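Local coordinates for alternansucrase (Leuconostoc mesenteroides, PDB 6HVG), which belongs to glycoside hydrolase family 70, a family of the TIM-barrel clan, and also contains choline-binding-type and putative cell-wall-binding repeats, at residues Gln512-Lys517 with Gly1257-Leu1262; Gln518-Ala523 with Thr1185-Leu1190; Gly533-Gln538 with Val1170-Val1175. All coordinates share one frame; numbering follows the deposited sequence.

Interaction 1 (Gln512-Lys517 with Gly1257-Leu1262); sequences QANWNK and GAYYVL
N514 and W515 receive the loop G1257-L1262 at the short 3-10 turn 513-514, which follows helix 499-511 in the glycoside hydrolase family 70 region. Two hydrogen bonds cross the contact. In the first, Y1259 N donates to N514 O at 3.1 Å. It is nearly straight (160° at the hydrogen) and lies in the carbonyl plane. The second is weak: W515 NE1 donates to Y1259 O at 2.9 Å, with an angle of only 128°. This oxygen sits at the indole edge. With W515 CG beside the backbone N (chi1 -59°), the indole is directed across to the loop, where CD1 meets Y1260 and CZ2 meets L1262 CD2.

Inside the turn, W515 N is satisfied by Q512 O. N516 N bonds A513 O in the same way. Other partners lie outside the two segments. N516 ND2 bonds K510 O, N516 OD1 takes Q518 N, and Y1260 OH bonds D413. G1257 N is held by E520 OE2 and A1258 N by T519 OG1. G1257 CA passes close to the turn, making CA-H...O contacts with N514 O and N516 O. The N514 amide stands steeply to the Y1259 ring, and N514 OD1 meets the ring edge at Y1259 CD2, 3.7 Å away.

Interaction 2 (Gln518-Ala523 with Thr1185-Leu1190); sequences QTEDEA and TDFVNL
An ST turn at T1185 meets the loop Q518-A523 through D521. T1185 OG1 serves both sides. It accepts from F1187 N at 3.0 Å, which closes the turn, and it donates to D521 OD2 at 3.1 Å. The hydroxyl reaches D521 OD2 on its anti side, 24° out of the carboxylate plane. The threonine torsion explains this: OG1 extends anti to T1185 N (chi1 -172°), while CG2 lies between the backbone N and the carbonyl carbon.

F1187 is the centre of an inverse gamma turn, with a weak bond from V1188 N to D1186 O. Its CB is directed toward the loop Q518-A523. T519 O lies at the ring edge, 3.5 Å from F1187 CD2. L1190 CD1, from the same segment as F1187, lies 3.9 Å above one face of the ring, offset toward the rim. The aliphatic part of E520 approaches obliquely, with CG 4.3 Å from F1187 CE2.

The E520 carboxylate is engaged elsewhere: OE2 bonds Y1192 OH and R1256 N, and OE1 bonds H1255 N. The loop with the ST turn joins antiparallel strands 1166-1175 and 1190-1197. It returns to the sheet through a G1 beta bulge, in which N1189 and L1190 both face A1172.

Interaction 3 (Gly533-Gln538 with Val1170-Val1175); sequences GFLAYQ and VTATRV
The Y537 ring carries V1170 on one face: V1170 CG1 sits 3.9 Å from the ring centroid, 5° off the normal, a CH-pi contact. The F534 ring has V1175 O at its edge. The R1174 guanidinium lies with one face against G533 CA and F534 N. The chain bend at chi2 (78°) brings it over the G533-F534 backbone. R1174 NH1 adds a weak bond to F534 O. R1174 has firmer partners: NE bonds E520 O, NH2 bonds D521 O and NH1 bonds Q528 OE1.

The backbones pair as antiparallel strands. V1175 N gives an almost straight bond to F534 O (2.8 Å). A536 N bonds T1173 O (2.8 Å), and T1173 N bonds A536 O (3.0 Å). Q538 N closes the far end on T1171 O (2.7 Å). A536 O has a second donor, Q538 NE2 at 2.9 Å, from the face of the carbonyl plane opposite T1173 N. On one side A536 CB packs on V1175 CG1 (3.7 Å), and on the other L535 packs on A1172. The other edge of strand 534-537 pairs with 1248-1252 (L535 with T1251, Y537 with N1249). This antiparallel sheet is consistent with domain B of family 70 enzymes.

In the fold
Interactions 1 and 3 are buried; interaction 2 is partly buried, with D1186 exposed. Interactions 1 and 2 use consecutive parts of one loop, between helices 499-511 and 528-531. Interaction 3 pairs strand 1166-1175 with 534-537; interaction 2 uses the loop that leads from 1166-1175 to 1190-1197. The chemistry follows the place in the fold. Regular strand pairing dominates interaction 3, whereas the loop contacts rely on a few single bonds and ring edges. T519 and E520 link interactions 1 and 2, and R1174 links 2 and 3. Each contact joins distant parts of the chain, and they nest: 3 within 2, and 2 within 1.

Interaction 1 (Gln512-Lys517 with Gly1257-Leu1262)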
ATOM      1  N   GLN A 512     -21.860 -15.313  -1.936  1.00 51.23           N
ATOM      2  CA  GLN A 512     -22.771 -14.354  -1.313  1.00 48.46           C
ATOM      3  C   GLN A 512     -22.044 -13.165  -0.710  1.00 47.16           C
ATOM      4  O   GLN A 512     -21.123 -13.328   0.082  1.00 47.76           O
ATOM      5  CB  GLN A 512     -23.575 -15.038  -0.203  1.00 49.76           C
ATOM      6  CG  GLN A 512     -24.300 -16.289  -0.642  1.00 48.42           C
ATOM      7  CD  GLN A 512     -25.313 -15.981  -1.695  1.00 49.87           C
ATOM      8  OE1 GLN A 512     -26.365 -15.407  -1.402  1.00 57.58           O
ATOM      9  NE2 GLN A 512     -25.013 -16.342  -2.933  1.00 51.07           N
ATOM     10  N   ALA A 513     -22.500 -11.966  -1.058  1.00 45.87           N
ATOM     11  CA  ALA A 513     -21.864 -10.720  -0.635  1.00 46.20           C
ATOM     12  C   ALA A 513     -21.674 -10.629   0.882  1.00 49.15           C
ATOM     13  O   ALA A 513     -20.640 -10.156   1.350  1.00 50.17           O
ATOM     14  CB  ALA A 513     -22.645  -9.515  -1.153  1.00 42.87           C
ATOM     15  N   ASN A 514     -22.683 -11.037   1.645  1.00 52.56           N
ATOM     16  CA  ASN A 514     -22.585 -11.001   3.101  1.00 49.65           C
ATOM     17  C   ASN A 514     -21.519 -11.941   3.653  1.00 47.36           C
ATOM     18  O   ASN A 514     -21.116 -11.808   4.791  1.00 45.05           O
ATOM     19  CB  ASN A 514     -23.937 -11.333   3.716  1.00 51.10           C
ATOM     20  CG  ASN A 514     -24.843 -10.136   3.831  1.00 51.80           C
ATOM     21  OD1 ASN A 514     -24.414  -9.010   3.743  1.00 55.21           O
ATOM     22  ND2 ASN A 514     -26.109 -10.385   4.068  1.00 57.39           N
ATOM     23  N   TRP A 515     -21.098 -12.911   2.844  1.00 47.59           N
ATOM     24  CA  TRP A 515     -20.104 -13.892   3.241  1.00 47.21           C
ATOM     25  C   TRP A 515     -18.786 -13.786   2.473  1.00 48.49           C
ATOM     26  O   TRP A 515     -18.013 -14.768   2.383  1.00 48.60           O
ATOM     27  CB  TRP A 515     -20.705 -15.296   3.083  1.00 48.70           C
ATOM     28  CG  TRP A 515     -21.940 -15.496   3.917  1.00 50.60           C
ATOM     29  CD1 TRP A 515     -22.265 -14.838   5.075  1.00 50.73           C
ATOM     30  CD2 TRP A 515     -23.012 -16.402   3.667  1.00 52.03           C
ATOM     31  NE1 TRP A 515     -23.459 -15.283   5.552  1.00 48.75           N
ATOM     32  CE2 TRP A 515     -23.934 -16.255   4.716  1.00 50.47           C
ATOM     33  CE3 TRP A 515     -23.280 -17.333   2.662  1.00 55.54           C
ATOM     34  CZ2 TRP A 515     -25.093 -16.987   4.790  1.00 49.86           C
ATOM     35  CZ3 TRP A 515     -24.456 -18.080   2.748  1.00 52.15           C
ATOM     36  CH2 TRP A 515     -25.339 -17.890   3.800  1.00 50.29           C
ATOM     37  N   ASN A 516     -18.519 -12.602   1.920  1.00 48.07           N
ATOM     38  CA  ASN A 516     -17.239 -12.356   1.260  1.00 48.02           C
ATOM     39  C   ASN A 516     -16.786 -10.897   1.408  1.00 47.02           C
ATOM     40  O   ASN A 516     -17.401 -10.124   2.146  1.00 51.30           O
ATOM     41  CB  ASN A 516     -17.262 -12.903  -0.182  1.00 47.06           C
ATOM     42  CG  ASN A 516     -18.204 -12.164  -1.090  1.00 49.64           C
ATOM     43  OD1 ASN A 516     -18.509 -10.984  -0.896  1.00 52.43           O
ATOM     44  ND2 ASN A 516     -18.656 -12.847  -2.128  1.00 50.98           N
ATOM     45  N   LYS A 517     -15.716 -10.518   0.730  1.00 49.11           N
ATOM     46  CA  LYS A 517     -15.114  -9.194   0.906  1.00 52.63           C
ATOM     47  C   LYS A 517     -15.926  -8.017   0.371  1.00 52.57           C
ATOM     48  O   LYS A 517     -15.616  -6.854   0.669  1.00 58.06           O
ATOM     49  CB  LYS A 517     -13.726  -9.151   0.242  1.00 57.42           C
ATOM     50  CG  LYS A 517     -13.745  -8.924  -1.270  1.00 60.29           C
ATOM     51  CD  LYS A 517     -12.346  -8.985  -1.864  1.00 63.07           C
ATOM     52  CE  LYS A 517     -12.369  -8.741  -3.364  1.00 64.82           C
ATOM     53  NZ  LYS A 517     -11.160  -9.327  -4.016  1.00 65.53           N
ATOM     54  N   GLY A1257     -16.766 -11.779   5.331  1.00 45.59           N
ATOM     55  CA  GLY A1257     -18.041 -11.128   5.171  1.00 46.47           C
ATOM     56  C   GLY A1257     -18.510 -10.448   6.441  1.00 48.50           C
ATOM     57  O   GLY A1257     -18.102 -10.819   7.549  1.00 49.39           O
ATOM     58  N   ALA A1258     -19.370  -9.447   6.275  1.00 47.71           N
ATOM     59  CA  ALA A1258     -19.918  -8.730   7.409  1.00 48.87           C
ATOM     60  C   ALA A1258     -20.828  -9.611   8.263  1.00 49.63           C
ATOM     61  O   ALA A1258     -20.954  -9.394   9.474  1.00 45.11           O
ATOM     62  CB  ALA A1258     -20.685  -7.515   6.928  1.00 50.83           C
ATOM     63  N   TYR A1259     -21.486 -10.596   7.638  1.00 49.40           N
ATOM     64  CA  TYR A1259     -22.444 -11.455   8.369  1.00 47.08           C
ATOM     65  C   TYR A1259     -22.193 -12.937   8.133  1.00 48.46           C
ATOM     66  O   TYR A1259     -23.116 -13.700   7.903  1.00 52.27           O
ATOM     67  CB  TYR A1259     -23.881 -11.061   8.019  1.00 44.52           C
ATOM     68  CG  TYR A1259     -24.180  -9.625   8.376  1.00 43.83           C
ATOM     69  CD1 TYR A1259     -24.331  -9.253   9.702  1.00 43.51           C
ATOM     70  CD2 TYR A1259     -24.286  -8.632   7.391  1.00 42.26           C
ATOM     71  CE1 TYR A1259     -24.584  -7.941  10.048  1.00 43.92           C
ATOM     72  CE2 TYR A1259     -24.548  -7.310   7.727  1.00 43.00           C
ATOM     73  CZ  TYR A1259     -24.695  -6.971   9.059  1.00 44.49           C
ATOM     74  OH  TYR A1259     -24.945  -5.658   9.416  1.00 44.79           O
ATOM     75  N   TYR A1260     -20.925 -13.334   8.181  1.00 50.35           N
ATOM     76  CA  TYR A1260     -20.524 -14.739   8.182  1.00 49.02           C
ATOM     77  C   TYR A1260     -20.892 -15.364   9.531  1.00 48.99           C
ATOM     78  O   TYR A1260     -21.143 -16.560   9.603  1.00 47.06           O
ATOM     79  CB  TYR A1260     -19.018 -14.824   7.930  1.00 49.41           C
ATOM     80  CG  TYR A1260     -18.416 -16.207   7.889  1.00 50.34           C
ATOM     81  CD1 TYR A1260     -18.719 -17.075   6.866  1.00 53.03           C
ATOM     82  CD2 TYR A1260     -17.511 -16.624   8.853  1.00 49.58           C
ATOM     83  CE1 TYR A1260     -18.156 -18.322   6.816  1.00 55.30           C
ATOM     84  CE2 TYR A1260     -16.946 -17.880   8.816  1.00 51.01           C
ATOM     85  CZ  TYR A1260     -17.271 -18.723   7.803  1.00 53.62           C
ATOM     86  OH  TYR A1260     -16.711 -19.986   7.763  1.00 56.21           O
ATOM     87  N   VAL A1261     -20.903 -14.545  10.584  1.00 47.68           N
ATOM     88  CA  VAL A1261     -21.444 -14.940  11.880  1.00 49.46           C
ATOM     89  C   VAL A1261     -22.952 -14.728  11.817  1.00 51.94           C
ATOM     90  O   VAL A1261     -23.411 -13.610  11.602  1.00 56.91           O
ATOM     91  CB  VAL A1261     -20.879 -14.096  13.031  1.00 50.04           C
ATOM     92  CG1 VAL A1261     -21.464 -14.551  14.370  1.00 49.97           C
ATOM     93  CG2 VAL A1261     -19.357 -14.171  13.079  1.00 49.10           C
ATOM     94  N   LEU A1262     -23.719 -15.801  12.001  1.00 50.07           N
ATOM     95  CA  LEU A1262     -25.138 -15.808  11.649  1.00 46.71           C
ATOM     96  C   LEU A1262     -26.037 -15.119  12.653  1.00 46.67           C
ATOM     97  O   LEU A1262     -25.848 -15.216  13.858  1.00 48.30           O
ATOM     98  CB  LEU A1262     -25.617 -17.230  11.434  1.00 46.65           C
ATOM     99  CG  LEU A1262     -24.920 -17.944  10.280  1.00 46.56           C
ATOM    100  CD1 LEU A1262     -25.276 -19.419  10.230  1.00 48.55           C
ATOM    101  CD2 LEU A1262     -25.287 -17.264   8.983  1.00 45.89           C
TER

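Interaction 2 (Gln518-Ala523 with Thr1185-Leu1190)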
ATOM      1  N   GLN A 518     -16.947  -8.298  -0.429  1.00 53.39           N
ATOM      2  CA  GLN A 518     -17.815  -7.249  -0.971  1.00 53.94           C
ATOM      3  C   GLN A 518     -18.488  -6.430   0.130  1.00 53.67           C
ATOM      4  O   GLN A 518     -18.730  -5.231  -0.025  1.00 54.13           O
ATOM      5  CB  GLN A 518     -18.852  -7.863  -1.888  1.00 58.69           C
ATOM      6  CG  GLN A 518     -18.246  -8.516  -3.118  1.00 66.35           C
ATOM      7  CD  GLN A 518     -19.276  -9.028  -4.095  1.00 79.98           C
ATOM      8  OE1 GLN A 518     -20.490  -8.986  -3.848  1.00 86.47           O
ATOM      9  NE2 GLN A 518     -18.788  -9.554  -5.208  1.00 89.10           N
ATOM     10  N   THR A 519     -18.747  -7.076   1.260  1.00 53.00           N
ATOM     11  CA  THR A 519     -19.269  -6.381   2.427  1.00 51.45           C
ATOM     12  C   THR A 519     -18.185  -5.946   3.396  1.00 49.40           C
ATOM     13  O   THR A 519     -18.495  -5.552   4.502  1.00 47.95           O
ATOM     14  CB  THR A 519     -20.298  -7.263   3.157  1.00 51.04           C
ATOM     15  OG1 THR A 519     -19.751  -8.566   3.412  1.00 51.17           O
ATOM     16  CG2 THR A 519     -21.540  -7.385   2.304  1.00 50.58           C
ATOM     17  N   GLU A 520     -16.922  -6.047   2.982  1.00 48.52           N
ATOM     18  CA  GLU A 520     -15.791  -5.636   3.822  1.00 50.56           C
ATOM     19  C   GLU A 520     -15.151  -4.316   3.368  1.00 50.42           C
ATOM     20  O   GLU A 520     -14.218  -3.845   3.996  1.00 51.03           O
ATOM     21  CB  GLU A 520     -14.730  -6.746   3.900  1.00 48.66           C
ATOM     22  CG  GLU A 520     -15.216  -7.979   4.634  1.00 48.25           C
ATOM     23  CD  GLU A 520     -14.155  -9.027   4.811  1.00 47.97           C
ATOM     24  OE1 GLU A 520     -13.094  -8.894   4.202  1.00 45.09           O
ATOM     25  OE2 GLU A 520     -14.393 -10.008   5.543  1.00 52.35           O
ATOM     26  N   ASP A 521     -15.657  -3.741   2.276  1.00 50.69           N
ATOM     27  CA  ASP A 521     -15.208  -2.447   1.788  1.00 48.45           C
ATOM     28  C   ASP A 521     -13.696  -2.384   1.557  1.00 50.20           C
ATOM     29  O   ASP A 521     -13.026  -1.493   2.062  1.00 51.82           O
ATOM     30  CB  ASP A 521     -15.658  -1.358   2.760  1.00 50.47           C
ATOM     31  CG  ASP A 521     -17.173  -1.169   2.771  1.00 54.59           C
ATOM     32  OD1 ASP A 521     -17.860  -1.651   1.847  1.00 54.67           O
ATOM     33  OD2 ASP A 521     -17.680  -0.524   3.720  1.00 59.84           O
ATOM     34  N   GLU A 522     -13.169  -3.353   0.817  1.00 50.70           N
ATOM     35  CA  GLU A 522     -11.781  -3.340   0.400  1.00 48.06           C
ATOM     36  C   GLU A 522     -11.405  -1.949  -0.096  1.00 49.02           C
ATOM     37  O   GLU A 522     -12.120  -1.357  -0.886  1.00 53.02           O
ATOM     38  CB  GLU A 522     -11.530  -4.380  -0.702  1.00 47.90           C
ATOM     39  CG  GLU A 522     -10.057  -4.755  -0.879  1.00 50.28           C
ATOM     40  CD  GLU A 522      -9.823  -5.829  -1.926  1.00 51.80           C
ATOM     41  OE1 GLU A 522     -10.425  -5.743  -3.019  1.00 56.50           O
ATOM     42  OE2 GLU A 522      -9.064  -6.782  -1.651  1.00 51.49           O
ATOM     43  N   ALA A 523     -10.296  -1.419   0.403  1.00 48.73           N
ATOM     44  CA  ALA A 523      -9.760  -0.125  -0.024  1.00 50.28           C
ATOM     45  C   ALA A 523      -8.237  -0.191  -0.052  1.00 52.55           C
ATOM     46  O   ALA A 523      -7.644  -0.993   0.656  1.00 53.26           O
ATOM     47  CB  ALA A 523     -10.201   0.970   0.929  1.00 49.16           C
ATOM     48  N   THR A1185     -19.254   3.248   5.882  1.00 62.98           N
ATOM     49  CA  THR A1185     -19.223   1.823   6.130  1.00 60.74           C
ATOM     50  C   THR A1185     -20.380   1.380   7.015  1.00 57.95           C
ATOM     51  O   THR A1185     -20.687   1.994   8.046  1.00 52.78           O
ATOM     52  CB  THR A1185     -17.894   1.332   6.779  1.00 58.83           C
ATOM     53  OG1 THR A1185     -17.875  -0.097   6.812  1.00 51.34           O
ATOM     54  CG2 THR A1185     -17.771   1.829   8.229  1.00 59.24           C
ATOM     55  N   ASP A1186     -20.987   0.273   6.606  1.00 59.91           N
ATOM     56  CA  ASP A1186     -21.993  -0.391   7.422  1.00 64.68           C
ATOM     57  C   ASP A1186     -21.318  -1.348   8.378  1.00 59.10           C
ATOM     58  O   ASP A1186     -21.973  -1.869   9.272  1.00 61.09           O
ATOM     59  CB  ASP A1186     -22.987  -1.185   6.553  1.00 68.04           C
ATOM     60  CG  ASP A1186     -23.517  -0.374   5.395  1.00 71.08           C
ATOM     61  OD1 ASP A1186     -23.758   0.844   5.610  1.00 66.57           O
ATOM     62  OD2 ASP A1186     -23.651  -0.952   4.282  1.00 74.01           O
ATOM     63  N   PHE A1187     -20.027  -1.601   8.171  1.00 52.67           N
ATOM     64  CA  PHE A1187     -19.278  -2.518   9.011  1.00 48.32           C
ATOM     65  C   PHE A1187     -18.853  -1.824  10.306  1.00 49.80           C
ATOM     66  O   PHE A1187     -17.742  -1.331  10.423  1.00 50.74           O
ATOM     67  CB  PHE A1187     -18.087  -3.058   8.247  1.00 44.03           C
ATOM     68  CG  PHE A1187     -17.573  -4.381   8.758  1.00 42.77           C
ATOM     69  CD1 PHE A1187     -17.182  -4.546  10.084  1.00 40.88           C
ATOM     70  CD2 PHE A1187     -17.451  -5.458   7.893  1.00 40.08           C
ATOM     71  CE1 PHE A1187     -16.673  -5.751  10.524  1.00 39.19           C
ATOM     72  CE2 PHE A1187     -16.930  -6.654   8.336  1.00 39.40           C
ATOM     73  CZ  PHE A1187     -16.548  -6.802   9.652  1.00 37.43           C
ATOM     74  N   VAL A1188     -19.770  -1.779  11.269  1.00 49.15           N
ATOM     75  CA  VAL A1188     -19.524  -1.192  12.568  1.00 47.49           C
ATOM     76  C   VAL A1188     -20.012  -2.133  13.661  1.00 48.19           C
ATOM     77  O   VAL A1188     -21.141  -2.620  13.609  1.00 53.17           O
ATOM     78  CB  VAL A1188     -20.216   0.167  12.671  1.00 48.08           C
ATOM     79  CG1 VAL A1188     -19.930   0.833  14.009  1.00 51.26           C
ATOM     80  CG2 VAL A1188     -19.748   1.067  11.542  1.00 50.05           C
ATOM     81  N   ASN A1189     -19.150  -2.392  14.643  1.00 45.96           N
ATOM     82  CA  ASN A1189     -19.447  -3.274  15.764  1.00 46.10           C
ATOM     83  C   ASN A1189     -20.122  -4.586  15.376  1.00 45.52           C
ATOM     84  O   ASN A1189     -21.033  -5.023  16.062  1.00 47.93           O
ATOM     85  CB  ASN A1189     -20.278  -2.537  16.798  1.00 47.10           C
ATOM     86  CG  ASN A1189     -19.545  -1.341  17.386  1.00 49.55           C
ATOM     87  OD1 ASN A1189     -18.455  -1.456  17.907  1.00 56.60           O
ATOM     88  ND2 ASN A1189     -20.165  -0.197  17.337  1.00 52.25           N
ATOM     89  N   LEU A1190     -19.660  -5.213  14.293  1.00 43.76           N
ATOM     90  CA  LEU A1190     -20.193  -6.514  13.834  1.00 47.27           C
ATOM     91  C   LEU A1190     -19.356  -7.692  14.323  1.00 46.88           C
ATOM     92  O   LEU A1190     -18.152  -7.564  14.530  1.00 50.48           O
ATOM     93  CB  LEU A1190     -20.243  -6.599  12.304  1.00 46.70           C
ATOM     94  CG  LEU A1190     -20.993  -5.484  11.575  1.00 48.39           C
ATOM     95  CD1 LEU A1190     -21.028  -5.796  10.088  1.00 49.76           C
ATOM     96  CD2 LEU A1190     -22.396  -5.312  12.107  1.00 50.55           C
TER

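Interaction 3 (Gly533-Gln538 with Val1170-Val1175)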
ATOM      1  N   GLY A 533      -7.247  -3.523   3.614  1.00 47.61           N
ATOM      2  CA  GLY A 533      -8.070  -2.836   4.625  1.00 44.55           C
ATOM      3  C   GLY A 533      -8.007  -3.469   6.003  1.00 44.71           C
ATOM      4  O   GLY A 533      -7.627  -4.616   6.141  1.00 47.91           O
ATOM      5  N   PHE A 534      -8.402  -2.720   7.023  1.00 44.23           N
ATOM      6  CA  PHE A 534      -8.279  -3.178   8.398  1.00 44.36           C
ATOM      7  C   PHE A 534      -9.584  -3.183   9.169  1.00 44.85           C
ATOM      8  O   PHE A 534     -10.474  -2.358   8.910  1.00 43.68           O
ATOM      9  CB  PHE A 534      -7.337  -2.268   9.171  1.00 45.72           C
ATOM     10  CG  PHE A 534      -6.005  -2.094   8.536  1.00 46.27           C
ATOM     11  CD1 PHE A 534      -5.078  -3.121   8.535  1.00 48.95           C
ATOM     12  CD2 PHE A 534      -5.673  -0.903   7.957  1.00 48.64           C
ATOM     13  CE1 PHE A 534      -3.849  -2.964   7.942  1.00 48.36           C
ATOM     14  CE2 PHE A 534      -4.434  -0.732   7.381  1.00 50.46           C
ATOM     15  CZ  PHE A 534      -3.522  -1.763   7.382  1.00 50.59           C
ATOM     16  N   LEU A 535      -9.628  -4.068  10.169  1.00 43.79           N
ATOM     17  CA  LEU A 535     -10.695  -4.156  11.142  1.00 41.78           C
ATOM     18  C   LEU A 535     -10.133  -3.895  12.532  1.00 40.84           C
ATOM     19  O   LEU A 535      -9.153  -4.506  12.915  1.00 41.75           O
ATOM     20  CB  LEU A 535     -11.284  -5.550  11.147  1.00 42.21           C
ATOM     21  CG  LEU A 535     -11.966  -6.004   9.860  1.00 44.30           C
ATOM     22  CD1 LEU A 535     -12.431  -7.450   9.999  1.00 44.96           C
ATOM     23  CD2 LEU A 535     -13.123  -5.090   9.550  1.00 45.45           C
ATOM     24  N   ALA A 536     -10.739  -2.974  13.280  1.00 38.61           N
ATOM     25  CA  ALA A 536     -10.332  -2.742  14.656  1.00 39.36           C
ATOM     26  C   ALA A 536     -11.254  -3.533  15.584  1.00 42.25           C
ATOM     27  O   ALA A 536     -12.467  -3.423  15.488  1.00 42.02           O
ATOM     28  CB  ALA A 536     -10.389  -1.273  14.988  1.00 39.32           C
ATOM     29  N   TYR A 537     -10.676  -4.320  16.484  1.00 41.97           N
ATOM     30  CA  TYR A 537     -11.453  -5.072  17.440  1.00 41.66           C
ATOM     31  C   TYR A 537     -11.965  -4.160  18.547  1.00 45.04           C
ATOM     32  O   TYR A 537     -11.298  -3.198  18.935  1.00 41.19           O
ATOM     33  CB  TYR A 537     -10.640  -6.205  18.066  1.00 41.79           C
ATOM     34  CG  TYR A 537     -10.080  -7.230  17.104  1.00 40.34           C
ATOM     35  CD1 TYR A 537     -10.627  -7.445  15.866  1.00 39.66           C
ATOM     36  CD2 TYR A 537      -8.981  -8.006  17.460  1.00 41.97           C
ATOM     37  CE1 TYR A 537     -10.074  -8.372  14.981  1.00 38.51           C
ATOM     38  CE2 TYR A 537      -8.453  -8.952  16.596  1.00 38.88           C
ATOM     39  CZ  TYR A 537      -9.007  -9.122  15.357  1.00 37.10           C
ATOM     40  OH  TYR A 537      -8.480 -10.029  14.500  1.00 39.64           O
ATOM     41  N   GLN A 538     -13.148  -4.494  19.081  1.00 49.37           N
ATOM     42  CA  GLN A 538     -13.797  -3.670  20.108  1.00 48.16           C
ATOM     43  C   GLN A 538     -13.962  -4.397  21.433  1.00 46.61           C
ATOM     44  O   GLN A 538     -13.997  -5.621  21.481  1.00 46.19           O
ATOM     45  CB  GLN A 538     -15.147  -3.192  19.604  1.00 48.67           C
ATOM     46  CG  GLN A 538     -15.114  -2.573  18.216  1.00 50.73           C
ATOM     47  CD  GLN A 538     -14.298  -1.299  18.140  1.00 53.62           C
ATOM     48  OE1 GLN A 538     -14.396  -0.425  18.989  1.00 59.57           O
ATOM     49  NE2 GLN A 538     -13.468  -1.200  17.116  1.00 57.38           N
ATOM     50  N   VAL A1170     -14.659 -12.021  17.255  1.00 48.32           N
ATOM     51  CA  VAL A1170     -14.381 -10.665  17.737  1.00 48.53           C
ATOM     52  C   VAL A1170     -15.527  -9.741  17.327  1.00 48.51           C
ATOM     53  O   VAL A1170     -16.319 -10.090  16.447  1.00 49.84           O
ATOM     54  CB  VAL A1170     -13.056 -10.088  17.134  1.00 49.14           C
ATOM     55  CG1 VAL A1170     -11.882 -11.016  17.399  1.00 48.24           C
ATOM     56  CG2 VAL A1170     -13.197  -9.810  15.630  1.00 47.91           C
ATOM     57  N   THR A1171     -15.601  -8.576  17.971  1.00 46.89           N
ATOM     58  CA  THR A1171     -16.472  -7.485  17.539  1.00 47.36           C
ATOM     59  C   THR A1171     -15.609  -6.469  16.786  1.00 47.65           C
ATOM     60  O   THR A1171     -14.687  -5.889  17.360  1.00 47.85           O
ATOM     61  CB  THR A1171     -17.158  -6.800  18.733  1.00 45.97           C
ATOM     62  OG1 THR A1171     -18.090  -7.695  19.323  1.00 48.44           O
ATOM     63  CG2 THR A1171     -17.927  -5.583  18.281  1.00 48.78           C
ATOM     64  N   ALA A1172     -15.927  -6.232  15.519  1.00 45.87           N
ATOM     65  CA  ALA A1172     -15.021  -5.530  14.635  1.00 48.95           C
ATOM     66  C   ALA A1172     -15.661  -4.374  13.907  1.00 51.56           C
ATOM     67  O   ALA A1172     -16.813  -4.447  13.492  1.00 59.46           O
ATOM     68  CB  ALA A1172     -14.423  -6.502  13.625  1.00 50.24           C
ATOM     69  N   THR A1173     -14.881  -3.319  13.719  1.00 49.31           N
ATOM     70  CA  THR A1173     -15.268  -2.164  12.928  1.00 49.77           C
ATOM     71  C   THR A1173     -14.251  -1.955  11.818  1.00 51.27           C
ATOM     72  O   THR A1173     -13.054  -2.103  12.043  1.00 57.91           O
ATOM     73  CB  THR A1173     -15.298  -0.906  13.807  1.00 49.73           C
ATOM     74  OG1 THR A1173     -16.209  -1.097  14.892  1.00 47.90           O
ATOM     75  CG2 THR A1173     -15.713   0.323  13.018  1.00 51.23           C
ATOM     76  N   ARG A1174     -14.720  -1.618  10.616  1.00 49.63           N
ATOM     77  CA  ARG A1174     -13.843  -1.357   9.464  1.00 45.32           C
ATOM     78  C   ARG A1174     -13.182  -0.008   9.596  1.00 43.95           C
ATOM     79  O   ARG A1174     -13.850   0.999   9.755  1.00 41.83           O
ATOM     80  CB  ARG A1174     -14.630  -1.419   8.176  1.00 44.61           C
ATOM     81  CG  ARG A1174     -13.843  -1.164   6.910  1.00 43.62           C
ATOM     82  CD  ARG A1174     -13.031  -2.388   6.503  1.00 46.52           C
ATOM     83  NE  ARG A1174     -12.434  -2.188   5.200  1.00 46.87           N
ATOM     84  CZ  ARG A1174     -11.410  -1.369   4.974  1.00 50.49           C
ATOM     85  NH1 ARG A1174     -10.827  -0.687   5.971  1.00 47.58           N
ATOM     86  NH2 ARG A1174     -10.949  -1.238   3.739  1.00 52.20           N
ATOM     87  N   VAL A1175     -11.848  -0.010   9.562  1.00 46.81           N
ATOM     88  CA  VAL A1175     -11.055   1.183   9.876  1.00 45.61           C
ATOM     89  C   VAL A1175      -9.939   1.370   8.887  1.00 43.86           C
ATOM     90  O   VAL A1175      -9.542   0.422   8.194  1.00 40.83           O
ATOM     91  CB  VAL A1175     -10.389   1.089  11.250  1.00 47.08           C
ATOM     92  CG1 VAL A1175     -11.412   1.186  12.356  1.00 48.71           C
ATOM     93  CG2 VAL A1175      -9.602  -0.206  11.377  1.00 49.09           C
TER